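Local coordinates for protein 4-oxalocrotonate tautomerase (Staphylococcus aureus, PDB 2X4K) that belongs to the tautomerase family of the MIF clan, small beta-alpha-beta proteins, and is assembled here from six copies of one short chain, at residues N21-S24 / E25-A29; G13-D16 / E17-K20. One frame throughout, in Å; residues are numbered along the deposited sequence. Where two conformers were deposited one is given.

Contact 1 (N21-S24 / E25-A29); sequences NLVS and EVTDA
T27 grips V23 twice across one turn of helix 16-34, the helix of this tautomerase's beta-alpha-beta unit. Its OG1 gives a hydrogen bond to V23 O at 2.7 Å, and its backbone N reaches the same oxygen at 3.2 Å from above the carbonyl plane. The first torsion (chi1 -62°) sets OG1 beside the backbone N, which turns the hydroxyl back along the helix and satisfies it inside the buried face, where V23 and T27 also touch V43 of strand 42-48. The same i to i+4 pattern runs from E25 N to N21 O, V26 N to L22 O and D28 N to S24 O.

The apolar contact lies between L22 and V26, whose side chains run side by side and point the same way, with L22 CD1 meeting V26 CG2 at 3.6 Å in the conformer given for V26. L22 also packs on T33 of the second subunit.

Charged and polar groups occupy the more open side. E25 OE2 makes a salt bridge with K32 of the second subunit, and D28 OD1 one with R38 of the same chain. The other carboxylate oxygen, D28 OD2, accepts from a water at 2.7 Å that is also hydrogen-bonded to S24 OG, at 2.6 Å.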
# COMPACT_ATOMS: atom_id res chain seq x y z
N ASN A 21 -0.22 1.67 22.09
CA ASN A 21 -1.62 1.37 22.31
C ASN A 21 -2.37 1.16 21.00
O ASN A 21 -3.22 0.27 20.92
CB ASN A 21 -2.28 2.48 23.12
CG ASN A 21 -1.76 2.55 24.54
OD1 ASN A 21 -1.26 1.56 25.08
ND2 ASN A 21 -1.86 3.72 25.14
N LEU A 22 -2.06 1.96 19.98
CA LEU A 22 -2.67 1.78 18.67
C LEU A 22 -2.42 0.37 18.14
O LEU A 22 -3.34 -0.31 17.68
CB LEU A 22 -2.12 2.83 17.71
CG LEU A 22 -2.56 2.78 16.26
CD1 LEU A 22 -4.06 2.97 16.13
CD2 LEU A 22 -1.80 3.84 15.46
N VAL A 23 -1.17 -0.08 18.21
CA VAL A 23 -0.84 -1.42 17.73
C VAL A 23 -1.61 -2.49 18.50
O VAL A 23 -2.15 -3.42 17.91
CB VAL A 23 0.69 -1.69 17.77
CG1 VAL A 23 1.01 -3.15 17.51
CG2 VAL A 23 1.39 -0.81 16.75
N SER A 24 -1.67 -2.37 19.83
CA SER A 24 -2.37 -3.37 20.63
C SER A 24 -3.87 -3.37 20.39
O SER A 24 -4.48 -4.42 20.20
CB SER A 24 -2.07 -3.17 22.11
OG SER A 24 -2.59 -4.23 22.89
N GLU A 25 -4.48 -2.18 20.40
CA GLU A 25 -5.94 -2.07 20.29
C GLU A 25 -6.43 -2.38 18.88
O GLU A 25 -7.49 -2.98 18.72
CB GLU A 25 -6.41 -0.68 20.72
CG GLU A 25 -6.10 -0.37 22.19
CD GLU A 25 -7.27 -0.56 23.15
OE1 GLU A 25 -8.35 -1.04 22.74
OE2 GLU A 25 -7.10 -0.21 24.34
N VAL A 26 -5.68 -1.99 17.84
CA VAL A 26 -6.05 -2.36 16.48
C VAL A 26 -5.98 -3.88 16.33
O VAL A 26 -6.83 -4.50 15.67
CB VAL A 26 -5.16 -1.65 15.44
CG1 VAL A 26 -5.25 -2.34 14.08
CG2 VAL A 26 -5.53 -0.17 15.33
N THR A 27 -4.97 -4.49 16.93
CA THR A 27 -4.85 -5.95 16.90
C THR A 27 -6.05 -6.60 17.59
O THR A 27 -6.64 -7.53 17.04
CB THR A 27 -3.52 -6.40 17.51
OG1 THR A 27 -2.45 -5.86 16.73
CG2 THR A 27 -3.38 -7.91 17.52
N ASP A 28 -6.43 -6.09 18.75
CA ASP A 28 -7.62 -6.57 19.45
C ASP A 28 -8.84 -6.51 18.55
O ASP A 28 -9.65 -7.44 18.51
CB ASP A 28 -7.96 -5.71 20.69
CG ASP A 28 -6.96 -5.81 21.83
OD1 ASP A 28 -6.09 -6.71 21.84
OD2 ASP A 28 -7.08 -4.97 22.75
N ALA A 29 -9.01 -5.37 17.88
CA ALA A 29 -10.17 -5.15 17.01
C ALA A 29 -10.24 -6.15 15.87
O ALA A 29 -11.30 -6.69 15.57
CB ALA A 29 -10.13 -3.73 16.45
O HOH W 1 -4.94 -3.85 23.99

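Contact 2 (G13-D16 / E17-K20); sequences GRSD and EQLK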
# COMPACT_ATOMS: atom_id res chain seq x y z
N GLY A 13 3.96 12.72 14.76
CA GLY A 13 4.06 13.34 16.07
C GLY A 13 3.34 12.59 17.17
O GLY A 13 3.16 13.12 18.27
N ARG A 14 2.93 11.36 16.90
CA ARG A 14 2.26 10.56 17.92
C ARG A 14 3.28 10.18 18.99
O ARG A 14 4.45 9.99 18.69
CB ARG A 14 1.62 9.31 17.30
CG ARG A 14 0.24 9.53 16.63
CD ARG A 14 0.09 10.87 15.91
NE ARG A 14 -0.18 11.99 16.82
CZ ARG A 14 -0.34 13.25 16.44
NH1 ARG A 14 -0.58 14.19 17.34
NH2 ARG A 14 -0.28 13.59 15.15
N SER A 15 2.84 10.08 20.25
CA SER A 15 3.72 9.65 21.33
C SER A 15 4.01 8.16 21.20
O SER A 15 3.24 7.44 20.56
CB SER A 15 3.11 9.94 22.70
OG SER A 15 2.02 9.07 22.95
N ASP A 16 5.10 7.70 21.81
CA ASP A 16 5.43 6.28 21.76
C ASP A 16 4.32 5.44 22.40
O ASP A 16 4.03 4.35 21.92
CB ASP A 16 6.77 5.99 22.44
CG ASP A 16 7.31 4.61 22.10
OD1 ASP A 16 7.63 4.38 20.91
OD2 ASP A 16 7.38 3.75 23.00
N GLU A 17 3.71 5.95 23.46
CA GLU A 17 2.63 5.24 24.14
C GLU A 17 1.38 5.18 23.27
O GLU A 17 0.70 4.15 23.23
CB GLU A 17 2.29 5.87 25.49
CG GLU A 17 1.57 4.92 26.45
CD GLU A 17 2.47 3.82 27.00
OE1 GLU A 17 3.70 3.91 26.82
OE2 GLU A 17 1.94 2.87 27.61
N GLN A 18 1.05 6.28 22.59
CA GLN A 18 -0.07 6.27 21.64
C GLN A 18 0.13 5.21 20.55
O GLN A 18 -0.80 4.48 20.23
CB GLN A 18 -0.31 7.67 21.05
CG GLN A 18 -1.03 8.63 22.00
CD GLN A 18 -1.29 9.99 21.39
OE1 GLN A 18 -0.38 10.62 20.87
NE2 GLN A 18 -2.53 10.45 21.46
N LEU A 19 1.35 5.14 20.01
CA LEU A 19 1.74 4.13 19.01
C LEU A 19 1.59 2.72 19.57
O LEU A 19 1.01 1.84 18.93
CB LEU A 19 3.21 4.31 18.57
CG LEU A 19 3.63 5.44 17.63
CD1 LEU A 19 5.16 5.49 17.51
CD2 LEU A 19 3.01 5.26 16.26
N LYS A 20 2.13 2.52 20.77
CA LYS A 20 2.07 1.22 21.45
C LYS A 20 0.62 0.76 21.60
O LYS A 20 0.27 -0.37 21.25
CB LYS A 20 2.74 1.32 22.83
CG LYS A 20 2.79 0.01 23.58
CD LYS A 20 3.65 0.14 24.83
CE LYS A 20 3.52 -1.08 25.72
NZ LYS A 20 2.21 -1.11 26.42
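A capping box opens helix 16-34, the helix of the beta-alpha-beta unit, where the loop from strand 5-11 turns into its first residues. S15 is the N-cap and Q18 its partner, and each side chain reaches for the backbone of the other. S15 OG accepts from Q18 N at 3.0 Å, with an N-H...O angle of 160°. In return Q18 OE1 accepts from S15 N at 3.3 Å, in a bond that is nearly straight but weak. Two amides at the start of the helix are thereby given side-chain acceptors.

The torsions explain the fit. With chi1 at 72°, S15 OG sits between its own backbone N and carbonyl carbon and faces the first turn. Q18 has CG beside its backbone N and is extended beyond it, which carries the amide group back beside the N-H of S15; on the way, Q18 CG passes 3.2 Å from S15 OG. R14 brings the edge of its guanidinium near Q18 OE1, without a bond between them, while R14 NH2 is hydrogen-bonded to L11 O.

The main chain takes up the helical pattern at once, L19 N bonding to S15 O at 3.0 Å and K20 N to D16 O at 2.9 Å. D16 turns its carboxylate to the third subunit, where it meets R59 in a salt bridge and N51 in a hydrogen bond. L19, buried, points its CB toward the preceding turn, with L19 CB 3.4 Å from D16 O.

From the N terminus, the chain leaves strand 5-11, passes through the loop that opens contact 2 and enters helix 16-34. Contact 2 (13-20) makes the bend between strand and helix; contact 1 (21-29) follows directly, farther along the same helix. Both are local, so neither closes a long loop, and they stand in series without nesting or crossing, their centres about 12 Å apart. One begins the helix and the other lays its middle against strand 42-48, which runs parallel to strand 5-11 and completes the beta-alpha-beta crossover. Both also meet the second and third subunits, so the helix and the loop before it both contribute to contacts between subunits.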